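CurM Sulfotransferase (Moorea producta, PDB 4GBM) probably transfers a sulfonate group from PAPS to a polyketide intermediate of the curacin pathway, and holds the desulfonated cofactor adenosine-3'-5'-diphosphate here. Local coordinates at residues 41-46 with 167-172; 45-50 with 270-275; 140-145 with 194-199; 174-179 with 266-271. The protein carries 2 engineered substitutions. One frame throughout, in Å; residues are numbered along the deposited sequence. Where two conformers were deposited one is given.

Contact 1: residues 41-46 with 167-172. With A3P (adenosine-3'-5'-diphosphate), chain G.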
# COMPACT_ATOMS: atom_id res chain seq x y z
N PRO A 41 7.64 2.04 -2.37
CA PRO A 41 7.22 3.40 -2.01
C PRO A 41 7.05 4.30 -3.25
O PRO A 41 7.71 4.08 -4.27
CB PRO A 41 8.40 3.90 -1.17
CG PRO A 41 8.85 2.67 -0.47
CD PRO A 41 8.77 1.60 -1.52
N ARG A 42 6.18 5.30 -3.13
CA ARG A 42 6.01 6.38 -4.13
C ARG A 42 5.44 5.91 -5.48
O ARG A 42 5.68 6.53 -6.52
CB ARG A 42 7.33 7.18 -4.36
CG ARG A 42 8.15 7.47 -3.11
CD ARG A 42 7.31 8.09 -2.01
NE ARG A 42 6.70 9.37 -2.41
CZ ARG A 42 5.90 10.07 -1.61
NH1 ARG A 42 5.39 11.23 -2.02
NH2 ARG A 42 5.60 9.60 -0.40
N SER A 43 4.67 4.82 -5.46
CA SER A 43 4.16 4.21 -6.69
C SER A 43 2.69 4.50 -6.96
O SER A 43 2.10 3.89 -7.85
CB SER A 43 4.41 2.70 -6.68
OG SER A 43 5.80 2.42 -6.62
N GLY A 44 2.12 5.43 -6.20
CA GLY A 44 0.69 5.75 -6.31
C GLY A 44 -0.19 4.79 -5.52
O GLY A 44 -1.38 4.64 -5.83
N SER A 45 0.39 4.13 -4.52
CA SER A 45 -0.36 3.13 -3.73
C SER A 45 -1.53 3.74 -2.96
O SER A 45 -2.60 3.14 -2.88
CB SER A 45 0.56 2.32 -2.81
OG SER A 45 1.07 3.12 -1.75
N THR A 46 -1.33 4.95 -2.42
CA THR A 46 -2.39 5.64 -1.67
C THR A 46 -3.53 6.01 -2.61
O THR A 46 -4.71 5.77 -2.30
CB THR A 46 -1.86 6.86 -0.91
OG1 THR A 46 -0.80 6.44 -0.04
CG2 THR A 46 -2.97 7.51 -0.07
N TYR A 167 12.67 5.79 -12.42
CA TYR A 167 13.10 7.20 -12.40
C TYR A 167 12.13 8.03 -11.57
O TYR A 167 12.54 8.89 -10.77
CB TYR A 167 13.17 7.79 -13.80
CG TYR A 167 14.30 7.35 -14.70
CD1 TYR A 167 15.16 6.30 -14.35
CD2 TYR A 167 14.47 7.97 -15.94
CE1 TYR A 167 16.19 5.90 -15.22
CE2 TYR A 167 15.49 7.57 -16.81
CZ TYR A 167 16.34 6.54 -16.44
OH TYR A 167 17.33 6.16 -17.30
N SER A 168 10.83 7.78 -11.75
CA SER A 168 9.78 8.52 -11.05
C SER A 168 9.83 8.23 -9.56
O SER A 168 9.71 9.15 -8.74
CB SER A 168 8.41 8.16 -11.62
OG SER A 168 8.37 8.40 -13.02
N VAL A 169 9.99 6.96 -9.21
CA VAL A 169 10.05 6.57 -7.80
C VAL A 169 11.28 7.17 -7.13
O VAL A 169 11.19 7.71 -6.03
CB VAL A 169 10.03 5.04 -7.64
CG1 VAL A 169 10.36 4.64 -6.20
CG2 VAL A 169 8.65 4.50 -8.03
N ILE A 170 12.42 7.11 -7.82
CA ILE A 170 13.67 7.62 -7.25
C ILE A 170 13.60 9.14 -7.01
O ILE A 170 13.95 9.61 -5.92
CB ILE A 170 14.89 7.22 -8.10
CG1 ILE A 170 15.13 5.72 -7.97
CG2 ILE A 170 16.15 7.98 -7.63
CD1 ILE A 170 16.01 5.14 -9.08
N GLU A 171 13.13 9.88 -8.01
CA GLU A 171 13.02 11.33 -7.89
C GLU A 171 12.12 11.70 -6.71
O GLU A 171 12.44 12.60 -5.93
CB GLU A 171 12.47 11.94 -9.19
CG GLU A 171 12.44 13.47 -9.23
CD GLU A 171 11.19 14.08 -8.59
OE1 GLU A 171 10.16 13.39 -8.50
OE2 GLU A 171 11.25 15.26 -8.17
N SER A 172 11.00 10.97 -6.57
CA SER A 172 10.05 11.25 -5.51
C SER A 172 10.64 10.92 -4.13
O SER A 172 10.56 11.73 -3.21
CB SER A 172 8.76 10.45 -5.75
OG SER A 172 7.86 10.63 -4.67
P1 A3P G . 4.90 12.55 -5.33
O1P A3P G . 6.15 12.58 -4.48
O2P A3P G . 3.78 13.40 -4.78
O3P A3P G . 5.17 12.73 -6.79
P2 A3P G . 2.50 6.33 -2.56
O4P A3P G . 2.74 4.92 -3.01
O5P A3P G . 3.50 6.89 -1.59
O6P A3P G . 1.07 6.58 -2.16
O5' A3P G . 2.74 7.22 -3.89
C5' A3P G . 2.82 8.65 -3.77
C4' A3P G . 2.79 9.19 -5.18
O4' A3P G . 1.48 9.01 -5.72
C3' A3P G . 3.00 10.69 -5.23
O3' A3P G . 4.40 11.01 -5.17
C2' A3P G . 2.34 11.04 -6.55
O2' A3P G . 3.27 10.93 -7.64
C1' A3P G . 1.26 9.98 -6.74
N9 A3P G . -0.09 10.58 -6.54
C8 A3P G . -0.65 10.99 -5.39
N7 A3P G . -1.89 11.52 -5.60
C5 A3P G . -2.11 11.44 -6.93
C6 A3P G . -3.21 11.81 -7.85
N6 A3P G . -4.35 12.37 -7.37
N1 A3P G . -3.03 11.56 -9.18
C2 A3P G . -1.91 10.99 -9.66
N3 A3P G . -0.88 10.62 -8.88
C4 A3P G . -0.94 10.82 -7.54
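Arg-42 and Ser-172 meet side by side at the 3'-phosphate of the nucleotide, joining the P-loop-like phosphate-binding loop of the sulfotransferase fold, which leads from strand 35-39 into helix 45-53, to helix 166-175. Arg-42 NE donates to Ser-172 OG over 2.8 Å at 158°, and the hydroxyl lies near the guanidinium plane, at the group's edge. The arginine chain is bent at chi2 and chi3, which folds the flat group back over the ribose end of A3P, with C5' 3.9 Å above its centre. From the same edge NH1 gives a nearly straight bond of 2.9 Å to A3P O1P. Ser-172 OG donates to that oxygen too, at 2.6 Å, so arginine and serine grip one phosphate oxygen, and the two bonds at OG together probably hold the hydroxyl's rotation. NH1 has a further acceptor in the carbonyl of Asp-269.

Val-169 of helix 166-175 packs its methyls on the loop, CG2 reaching Ser-43 OG at 3.8 Å; that hydroxyl is hydrogen-bonded to the carbonyl of Ser-40. At the other phosphate the loop and the first turn of helix 45-53 give backbone N-H groups, Gly-44 N to the ester oxygen O5' and Ser-45 N to O4P, joined by the hydroxyls of Ser-45 and Thr-46. The closest approach to the loop backbone is made by a methyl, Val-169 CG1, 3.3 Å from Pro-41 O.

Contact 2: residues 45-50 with 270-275. With ZN (zinc ion), chain D; A3P (adenosine-3'-5'-diphosphate), chain G.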
# COMPACT_ATOMS: atom_id res chain seq x y z
N SER A 45 0.39 4.13 -4.52
CA SER A 45 -0.36 3.13 -3.73
C SER A 45 -1.53 3.74 -2.96
O SER A 45 -2.60 3.14 -2.88
CB SER A 45 0.56 2.32 -2.81
OG SER A 45 1.07 3.12 -1.75
N THR A 46 -1.33 4.95 -2.42
CA THR A 46 -2.39 5.64 -1.67
C THR A 46 -3.53 6.01 -2.61
O THR A 46 -4.71 5.77 -2.30
CB THR A 46 -1.86 6.86 -0.91
OG1 THR A 46 -0.80 6.44 -0.04
CG2 THR A 46 -2.97 7.51 -0.07
N LEU A 47 -3.19 6.59 -3.76
CA LEU A 47 -4.21 6.87 -4.77
C LEU A 47 -5.05 5.62 -5.07
O LEU A 47 -6.28 5.67 -5.03
CB LEU A 47 -3.58 7.40 -6.05
CG LEU A 47 -4.53 7.57 -7.24
CD1 LEU A 47 -5.56 8.67 -6.99
CD2 LEU A 47 -3.70 7.87 -8.48
N LEU A 48 -4.39 4.50 -5.35
CA LEU A 48 -5.11 3.27 -5.64
C LEU A 48 -6.00 2.81 -4.47
O LEU A 48 -7.17 2.46 -4.67
CB LEU A 48 -4.15 2.16 -6.08
CG LEU A 48 -4.83 0.83 -6.42
CD1 LEU A 48 -5.85 0.97 -7.57
CD2 LEU A 48 -3.77 -0.21 -6.76
N ARG A 49 -5.46 2.83 -3.26
CA ARG A 49 -6.27 2.37 -2.12
C ARG A 49 -7.47 3.28 -1.89
O ARG A 49 -8.54 2.80 -1.52
CB ARG A 49 -5.41 2.15 -0.85
CG ARG A 49 -5.19 3.36 0.04
CD ARG A 49 -6.27 3.49 1.13
NE ARG A 49 -6.05 4.72 1.89
CZ ARG A 49 -7.01 5.45 2.45
NH1 ARG A 49 -6.68 6.57 3.09
NH2 ARG A 49 -8.29 5.09 2.36
N VAL A 50 -7.31 4.57 -2.17
CA VAL A 50 -8.40 5.54 -2.02
C VAL A 50 -9.47 5.34 -3.11
O VAL A 50 -10.66 5.42 -2.82
CB VAL A 50 -7.88 7.00 -1.97
CG1 VAL A 50 -9.03 8.00 -1.99
CG2 VAL A 50 -7.04 7.21 -0.70
N PRO A 270 1.96 10.97 0.99
CA PRO A 270 1.71 10.53 -0.39
C PRO A 270 1.30 11.68 -1.31
O PRO A 270 1.20 11.49 -2.53
CB PRO A 270 0.56 9.52 -0.25
CG PRO A 270 -0.14 9.91 1.01
CD PRO A 270 0.93 10.47 1.93
N ASN A 271 1.05 12.85 -0.72
CA ASN A 271 0.72 14.08 -1.46
C ASN A 271 -0.60 14.00 -2.21
O ASN A 271 -0.87 14.77 -3.12
CB ASN A 271 1.86 14.50 -2.40
CG ASN A 271 3.14 14.82 -1.64
OD1 ASN A 271 3.11 15.41 -0.55
ND2 ASN A 271 4.28 14.44 -2.22
N PHE A 272 -1.44 13.06 -1.77
CA PHE A 272 -2.75 12.85 -2.36
C PHE A 272 -3.59 14.13 -2.29
O PHE A 272 -4.26 14.50 -3.25
CB PHE A 272 -3.44 11.66 -1.68
CG PHE A 272 -4.87 11.45 -2.12
CD1 PHE A 272 -5.15 10.88 -3.36
CD2 PHE A 272 -5.92 11.84 -1.30
CE1 PHE A 272 -6.46 10.70 -3.78
CE2 PHE A 272 -7.24 11.66 -1.71
CZ PHE A 272 -7.51 11.09 -2.96
N LEU A 273 -3.53 14.83 -1.16
CA LEU A 273 -4.33 16.04 -0.98
C LEU A 273 -3.70 17.30 -1.59
O LEU A 273 -4.22 18.40 -1.42
CB LEU A 273 -4.70 16.24 0.50
CG LEU A 273 -5.57 15.12 1.11
CD1 LEU A 273 -5.80 15.38 2.58
CD2 LEU A 273 -6.90 14.93 0.37
N LYS A 274 -2.59 17.12 -2.32
CA LYS A 274 -2.04 18.21 -3.14
C LYS A 274 -2.58 18.17 -4.57
O LYS A 274 -2.22 19.00 -5.41
CB LYS A 274 -0.51 18.20 -3.12
CG LYS A 274 0.07 18.62 -1.77
CD LYS A 274 1.59 18.60 -1.79
CE LYS A 274 2.16 18.89 -0.41
NZ LYS A 274 1.92 17.77 0.54
N HIS A 275 -3.47 17.21 -4.82
CA HIS A 275 -4.17 17.09 -6.10
C HIS A 275 -5.67 17.12 -5.86
O HIS A 275 -6.13 17.02 -4.72
CB HIS A 275 -3.73 15.80 -6.82
CG HIS A 275 -2.25 15.72 -7.03
ND1 HIS A 275 -1.62 16.28 -8.11
CD2 HIS A 275 -1.27 15.15 -6.28
CE1 HIS A 275 -0.32 16.07 -8.03
NE2 HIS A 275 -0.08 15.39 -6.92
ZN ZN D . -2.35 17.38 -9.76
P1 A3P G . 4.90 12.55 -5.33
O1P A3P G . 6.15 12.58 -4.48
O2P A3P G . 3.78 13.40 -4.78
O3P A3P G . 5.17 12.73 -6.79
P2 A3P G . 2.50 6.33 -2.56
O4P A3P G . 2.74 4.92 -3.01
O5P A3P G . 3.50 6.89 -1.59
O6P A3P G . 1.07 6.58 -2.16
O5' A3P G . 2.74 7.22 -3.89
C5' A3P G . 2.82 8.65 -3.77
C4' A3P G . 2.79 9.19 -5.18
O4' A3P G . 1.48 9.01 -5.72
C3' A3P G . 3.00 10.69 -5.23
O3' A3P G . 4.40 11.01 -5.17
C2' A3P G . 2.34 11.04 -6.55
O2' A3P G . 3.27 10.93 -7.64
C1' A3P G . 1.26 9.98 -6.74
N9 A3P G . -0.09 10.58 -6.54
C8 A3P G . -0.65 10.99 -5.39
N7 A3P G . -1.89 11.52 -5.60
C5 A3P G . -2.11 11.44 -6.93
C6 A3P G . -3.21 11.81 -7.85
N6 A3P G . -4.35 12.37 -7.37
N1 A3P G . -3.03 11.56 -9.18
C2 A3P G . -1.91 10.99 -9.66
N3 A3P G . -0.88 10.62 -8.88
C4 A3P G . -0.94 10.82 -7.54
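Thr-46 and Pro-270 touch beside the 5'-phosphate, Thr-46 OG1 lying 3.4 Å from Pro-270 CB. The threonine sets OG1 anti to its carbonyl carbon (chi1 -56°), which brings the hydroxyl to A3P O6P at 2.8 Å and turns CG2 to the proline ring. Lys-136 is a second partner of OG1.

Farther along helix 45-53, Leu-47 and Val-50 receive the ring of Phe-272, whose CG is anti to the backbone N (chi1 174°). The ring tip CZ meets Val-50 CG1 at 3.6 Å, the two side chains coming from opposite directions. Leu-47 crosses the phenyl at about a right angle and sets CD1 against its edge, 3.9 Å from CE1. The other leucine branch serves the nucleotide: Leu-47 CD2 sits over one face of the adenine, 3.8 Å from A3P C2, while His-275 CD2 approaches from the other side of the adenine plane, near N7. His-275 ND1 also binds a zinc ion at 2.1 Å, a site shared with Asp-279.

Asn-271 splits its amide between two tasks, ND2 donating to A3P O2P at 2.8 Å and 163°, OD1 accepting from Lys-274 NZ at 2.9 Å, well tilted from the carbonyl plane. An alanine here would remove both, and is likely to leave the 3'-phosphate short of a donor and the lysine amine without one of its acceptors. The start of helix 45-53 and the loop between helix 228-239 and helix 297-305 thus form part of the adenine and phosphate pocket of a PAPS-dependent sulfotransferase.

Contact 3: residues 140-145 with 194-199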
# COMPACT_ATOMS: atom_id res chain seq x y z
N TYR A 140 5.56 -3.67 3.15
CA TYR A 140 5.49 -5.15 3.10
C TYR A 140 6.56 -5.73 2.18
O TYR A 140 7.17 -6.75 2.50
CB TYR A 140 4.12 -5.65 2.63
CG TYR A 140 2.94 -5.25 3.50
CD1 TYR A 140 3.11 -4.94 4.85
CD2 TYR A 140 1.65 -5.22 2.96
CE1 TYR A 140 2.00 -4.58 5.64
CE2 TYR A 140 0.55 -4.85 3.74
CZ TYR A 140 0.74 -4.54 5.08
OH TYR A 140 -0.34 -4.18 5.85
N ALA A 141 6.79 -5.05 1.06
CA ALA A 141 7.71 -5.53 0.03
C ALA A 141 9.18 -5.42 0.44
O ALA A 141 10.04 -5.99 -0.22
CB ALA A 141 7.47 -4.80 -1.27
N MET A 142 9.45 -4.71 1.53
CA MET A 142 10.82 -4.54 2.00
C MET A 142 11.36 -5.76 2.74
O MET A 142 12.57 -5.90 2.92
CB MET A 142 10.93 -3.30 2.90
CG MET A 142 10.60 -2.01 2.17
SD MET A 142 11.74 -1.68 0.82
CE MET A 142 13.19 -1.10 1.70
N GLU A 143 10.46 -6.65 3.16
CA GLU A 143 10.86 -7.84 3.92
C GLU A 143 10.15 -9.09 3.41
O GLU A 143 8.93 -9.22 3.60
CB GLU A 143 10.55 -7.66 5.42
CG GLU A 143 11.38 -6.59 6.14
CD GLU A 143 12.86 -6.94 6.25
OE1 GLU A 143 13.67 -6.00 6.47
OE2 GLU A 143 13.23 -8.13 6.11
N PRO A 144 10.89 -10.01 2.77
CA PRO A 144 10.27 -11.25 2.30
C PRO A 144 9.48 -12.00 3.37
O PRO A 144 8.46 -12.61 3.05
CB PRO A 144 11.46 -12.08 1.83
CG PRO A 144 12.44 -11.05 1.38
CD PRO A 144 12.32 -9.95 2.40
N THR A 145 9.91 -11.94 4.63
CA THR A 145 9.19 -12.63 5.70
C THR A 145 7.81 -12.02 6.00
O THR A 145 6.92 -12.73 6.46
CB THR A 145 10.02 -12.76 7.01
OG1 THR A 145 10.36 -11.46 7.50
CG2 THR A 145 11.28 -13.58 6.77
N GLU A 194 17.18 4.07 -5.11
CA GLU A 194 17.27 3.04 -6.13
C GLU A 194 17.21 1.65 -5.49
O GLU A 194 16.50 0.77 -5.98
CB GLU A 194 18.56 3.20 -6.93
CG GLU A 194 18.72 2.18 -8.04
CD GLU A 194 20.00 2.38 -8.83
OE1 GLU A 194 20.39 1.43 -9.53
OE2 GLU A 194 20.60 3.47 -8.76
N GLN A 195 17.95 1.47 -4.40
CA GLN A 195 17.96 0.19 -3.69
C GLN A 195 16.57 -0.15 -3.14
O GLN A 195 16.15 -1.30 -3.18
CB GLN A 195 19.01 0.20 -2.57
CG GLN A 195 19.07 -1.09 -1.76
CD GLN A 195 20.17 -1.06 -0.71
OE1 GLN A 195 21.36 -1.07 -1.04
NE2 GLN A 195 19.78 -1.02 0.56
N VAL A 196 15.85 0.86 -2.64
CA VAL A 196 14.49 0.62 -2.15
C VAL A 196 13.57 0.15 -3.28
O VAL A 196 12.84 -0.84 -3.12
CB VAL A 196 13.91 1.86 -1.42
CG1 VAL A 196 12.43 1.67 -1.13
CG2 VAL A 196 14.66 2.10 -0.12
N TRP A 197 13.63 0.81 -4.43
CA TRP A 197 12.83 0.40 -5.58
C TRP A 197 13.22 -1.00 -6.07
O TRP A 197 12.35 -1.83 -6.33
CB TRP A 197 12.95 1.43 -6.72
CG TRP A 197 12.06 1.11 -7.89
CD1 TRP A 197 10.77 1.52 -8.07
CD2 TRP A 197 12.40 0.32 -9.05
NE1 TRP A 197 10.27 1.03 -9.26
CE2 TRP A 197 11.25 0.29 -9.88
CE3 TRP A 197 13.55 -0.36 -9.46
CZ2 TRP A 197 11.22 -0.40 -11.10
CZ3 TRP A 197 13.53 -1.05 -10.67
CH2 TRP A 197 12.37 -1.06 -11.48
N ALA A 198 14.53 -1.25 -6.17
CA ALA A 198 15.03 -2.53 -6.68
C ALA A 198 14.70 -3.69 -5.74
O ALA A 198 14.20 -4.73 -6.19
CB ALA A 198 16.54 -2.46 -6.92
N LYS A 199 14.95 -3.50 -4.44
CA LYS A 199 14.70 -4.56 -3.45
C LYS A 199 13.21 -4.87 -3.31
O LYS A 199 12.82 -6.04 -3.29
CB LYS A 199 15.33 -4.21 -2.09
CG LYS A 199 15.01 -5.20 -0.98
CD LYS A 199 15.89 -5.00 0.24
CE LYS A 199 15.35 -5.76 1.45
NZ LYS A 199 15.10 -7.22 1.19
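Ala-141 starts the contact with its backbone, its O standing 4.1 Å from Lys-199 O, while its methyl rests on Ser-200 and Ile-204 of the same helix, 189-208. Met-142 follows and supplies the apolar part. Bent at chi2 and chi3, the thioether curls across Val-196 at about a right angle: SD touches Val-196 CG1 at 3.9 Å, and CE lies 4.0 Å from CG2, the other methyl. Met-142 and Lys-199 were each modelled in two conformers, one described here. The carbonyl of Met-142 faces the end of the lysine, with Lys-199 CE 3.1 Å from Met-142 O; the amine has a hydrogen-bond partner in Asn-203 OD1.

Glu-143, the N-cap of helix 144-153, keeps its carboxylate OE2 5.3 Å from Lys-199 NZ, too far for a salt bridge, though the opposite charges may attract weakly. Pro-144 comes last, its CD 4.1 Å from Lys-199 NZ, across a lysine chain extended up to a bend at its last torsion. Val-196 is backed by Pro-41 and Phe-173. The contact joins the 3-10 turn between strand 132-136 and helix 144-153 to helix 189-208, among the elements around the parallel sheet of the sulfotransferase alpha/beta fold.

Contact 4: residues 174-179 with 266-271. With ZN (zinc ion), chain C; A3P (adenosine-3'-5'-diphosphate), chain G.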
# COMPACT_ATOMS: atom_id res chain seq x y z
N VAL A 174 13.74 10.75 -3.11
CA VAL A 174 14.78 11.72 -2.78
C VAL A 174 14.18 13.08 -2.42
O VAL A 174 14.57 13.69 -1.41
CB VAL A 174 15.82 11.82 -3.93
CG1 VAL A 174 16.80 12.97 -3.70
CG2 VAL A 174 16.61 10.51 -4.05
N ARG A 175 13.22 13.54 -3.22
CA ARG A 175 12.54 14.82 -2.97
C ARG A 175 11.86 14.84 -1.60
O ARG A 175 11.88 15.88 -0.90
CB ARG A 175 11.51 15.09 -4.08
CG ARG A 175 10.60 16.31 -3.83
CD ARG A 175 9.87 16.80 -5.10
NE ARG A 175 9.42 15.71 -5.96
CZ ARG A 175 8.38 14.92 -5.71
NH1 ARG A 175 8.07 13.94 -6.56
NH2 ARG A 175 7.65 15.09 -4.60
N MET A 176 11.29 13.70 -1.21
CA MET A 176 10.57 13.57 0.06
C MET A 176 11.49 13.29 1.24
O MET A 176 11.04 13.20 2.39
CB MET A 176 9.47 12.51 -0.05
CG MET A 176 8.37 12.86 -1.06
SD MET A 176 7.56 14.43 -0.72
CE MET A 176 6.71 14.04 0.81
N ARG A 177 12.79 13.15 0.95
CA ARG A 177 13.84 12.97 1.96
C ARG A 177 13.62 11.72 2.82
O ARG A 177 13.78 11.76 4.05
CB ARG A 177 13.98 14.22 2.83
CG ARG A 177 14.49 15.42 2.05
CD ARG A 177 14.42 16.71 2.84
NE ARG A 177 15.23 17.75 2.20
CZ ARG A 177 14.90 18.40 1.09
NH1 ARG A 177 13.76 18.13 0.45
NH2 ARG A 177 15.72 19.32 0.60
N MET A 178 13.26 10.62 2.17
CA MET A 178 12.92 9.39 2.87
C MET A 178 14.10 8.49 3.20
O MET A 178 13.93 7.47 3.87
CB MET A 178 11.88 8.61 2.07
CG MET A 178 10.53 9.30 2.04
SD MET A 178 9.41 8.52 0.88
CE MET A 178 9.13 6.93 1.67
N GLN A 179 15.31 8.85 2.76
CA GLN A 179 16.49 8.00 2.98
C GLN A 179 16.71 7.58 4.45
O GLN A 179 17.20 6.48 4.72
CB GLN A 179 17.77 8.63 2.39
CG GLN A 179 18.06 10.07 2.81
CD GLN A 179 17.45 11.12 1.88
OE1 GLN A 179 16.48 10.85 1.17
NE2 GLN A 179 18.02 12.32 1.91
N SER A 266 1.74 7.67 7.57
CA SER A 266 2.56 6.79 8.38
C SER A 266 4.01 7.13 8.21
O SER A 266 4.62 7.72 9.11
CB SER A 266 2.30 5.32 8.01
OG SER A 266 0.98 4.95 8.38
N ILE A 267 4.56 6.79 7.04
CA ILE A 267 6.01 6.91 6.80
C ILE A 267 6.43 8.17 6.05
O ILE A 267 7.51 8.70 6.30
CB ILE A 267 6.59 5.67 6.10
CG1 ILE A 267 5.94 5.44 4.73
CG2 ILE A 267 6.42 4.44 6.99
CD1 ILE A 267 6.78 4.59 3.78
N SER A 268 5.59 8.64 5.13
CA SER A 268 5.83 9.90 4.44
C SER A 268 4.48 10.50 4.06
O SER A 268 3.45 10.04 4.55
CB SER A 268 6.70 9.70 3.19
OG SER A 268 7.11 10.96 2.67
N ASP A 269 4.51 11.52 3.21
CA ASP A 269 3.29 12.14 2.70
C ASP A 269 3.08 11.66 1.26
O ASP A 269 3.94 11.91 0.41
CB ASP A 269 3.42 13.67 2.75
CG ASP A 269 2.09 14.39 2.53
OD1 ASP A 269 1.12 13.74 2.08
OD2 ASP A 269 2.02 15.61 2.81
N PRO A 270 1.96 10.97 0.99
CA PRO A 270 1.71 10.53 -0.39
C PRO A 270 1.30 11.68 -1.31
O PRO A 270 1.20 11.49 -2.53
CB PRO A 270 0.56 9.52 -0.25
CG PRO A 270 -0.14 9.91 1.01
CD PRO A 270 0.93 10.47 1.93
N ASN A 271 1.05 12.85 -0.72
CA ASN A 271 0.72 14.08 -1.46
C ASN A 271 -0.60 14.00 -2.21
O ASN A 271 -0.87 14.77 -3.12
CB ASN A 271 1.86 14.50 -2.40
CG ASN A 271 3.14 14.82 -1.64
OD1 ASN A 271 3.11 15.41 -0.55
ND2 ASN A 271 4.28 14.44 -2.22
ZN ZN C . -0.69 14.61 2.22
P1 A3P G . 4.90 12.55 -5.33
O1P A3P G . 6.15 12.58 -4.48
O2P A3P G . 3.78 13.40 -4.78
O3P A3P G . 5.17 12.73 -6.79
P2 A3P G . 2.50 6.33 -2.56
O4P A3P G . 2.74 4.92 -3.01
O5P A3P G . 3.50 6.89 -1.59
O6P A3P G . 1.07 6.58 -2.16
O5' A3P G . 2.74 7.22 -3.89
C5' A3P G . 2.82 8.65 -3.77
C4' A3P G . 2.79 9.19 -5.18
O4' A3P G . 1.48 9.01 -5.72
C3' A3P G . 3.00 10.69 -5.23
O3' A3P G . 4.40 11.01 -5.17
C2' A3P G . 2.34 11.04 -6.55
O2' A3P G . 3.27 10.93 -7.64
C1' A3P G . 1.26 9.98 -6.74
N9 A3P G . -0.09 10.58 -6.54
C8 A3P G . -0.65 10.99 -5.39
N7 A3P G . -1.89 11.52 -5.60
C5 A3P G . -2.11 11.44 -6.93
C6 A3P G . -3.21 11.81 -7.85
N6 A3P G . -4.35 12.37 -7.37
N1 A3P G . -3.03 11.56 -9.18
C2 A3P G . -1.91 10.99 -9.66
N3 A3P G . -0.88 10.62 -8.88
C4 A3P G . -0.94 10.82 -7.54
O HOH W 1 9.08 12.36 3.99
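Met-176 plugs the tight part of the contact, its CE 3.5 Å from Asp-269 O and against Ser-268 OG. The bends at chi2 and chi3 (-57° and -67°) curl the chain so that SD faces the Asn-271 amide, where ND2 makes a weak hydrogen bond to SD at 3.6 Å. Beside it Met-178 lays SD along Ser-268 CB at 3.8 Å and crosses Ile-267 obliquely, CE 3.9 Å from CD1. Asp-269 turns its carboxylate the other way: OD1 binds a zinc ion with His-261, and takes the backbone N of Asn-271 from above its plane in an Asx turn.

The looser side, where the helix ends in a Schellman motif at Arg-177, is bridged by water, which donates to Met-176 O and bonds Ser-268 OG at 2.8 Å. Toward the nucleotide, Arg-175 sets the edge of its guanidinium to the 3'-phosphate, NH2 reaching A3P O1P at 2.9 Å and NH1 both O1P and O3P. A leucine in its place would probably leave this phosphate short of positive charge and Glu-171 without this salt-bridge partner. The C-terminal end of helix 166-175 lies between the zinc-bearing loop and helix 189-208, which Val-174 touches at Tyr-190.

From the N terminus, the phosphate loop after strand 35-39 opens contact 1, and helix 45-53 at once opens contact 2. Residues 140-145 begin contact 3 before contact 1 closes at helix 166-175; contact 3 ends on helix 189-208, so the two cross. Contact 4 starts after contact 1 has closed, crosses contact 3, and closes on the loop between helix 228-239 and helix 297-305 that also completes contact 2, sharing Pro-270 and Asn-271. Contact 2 spans the longest loop and encloses contact 3. Contacts 1, 2 and 4 gather round the nucleotide; contact 3 ties helix 189-208 to the 3-10 turn before helix 144-153 and packs against contact 1 through Trp-197 on Val-169 and Val-196 on Pro-41.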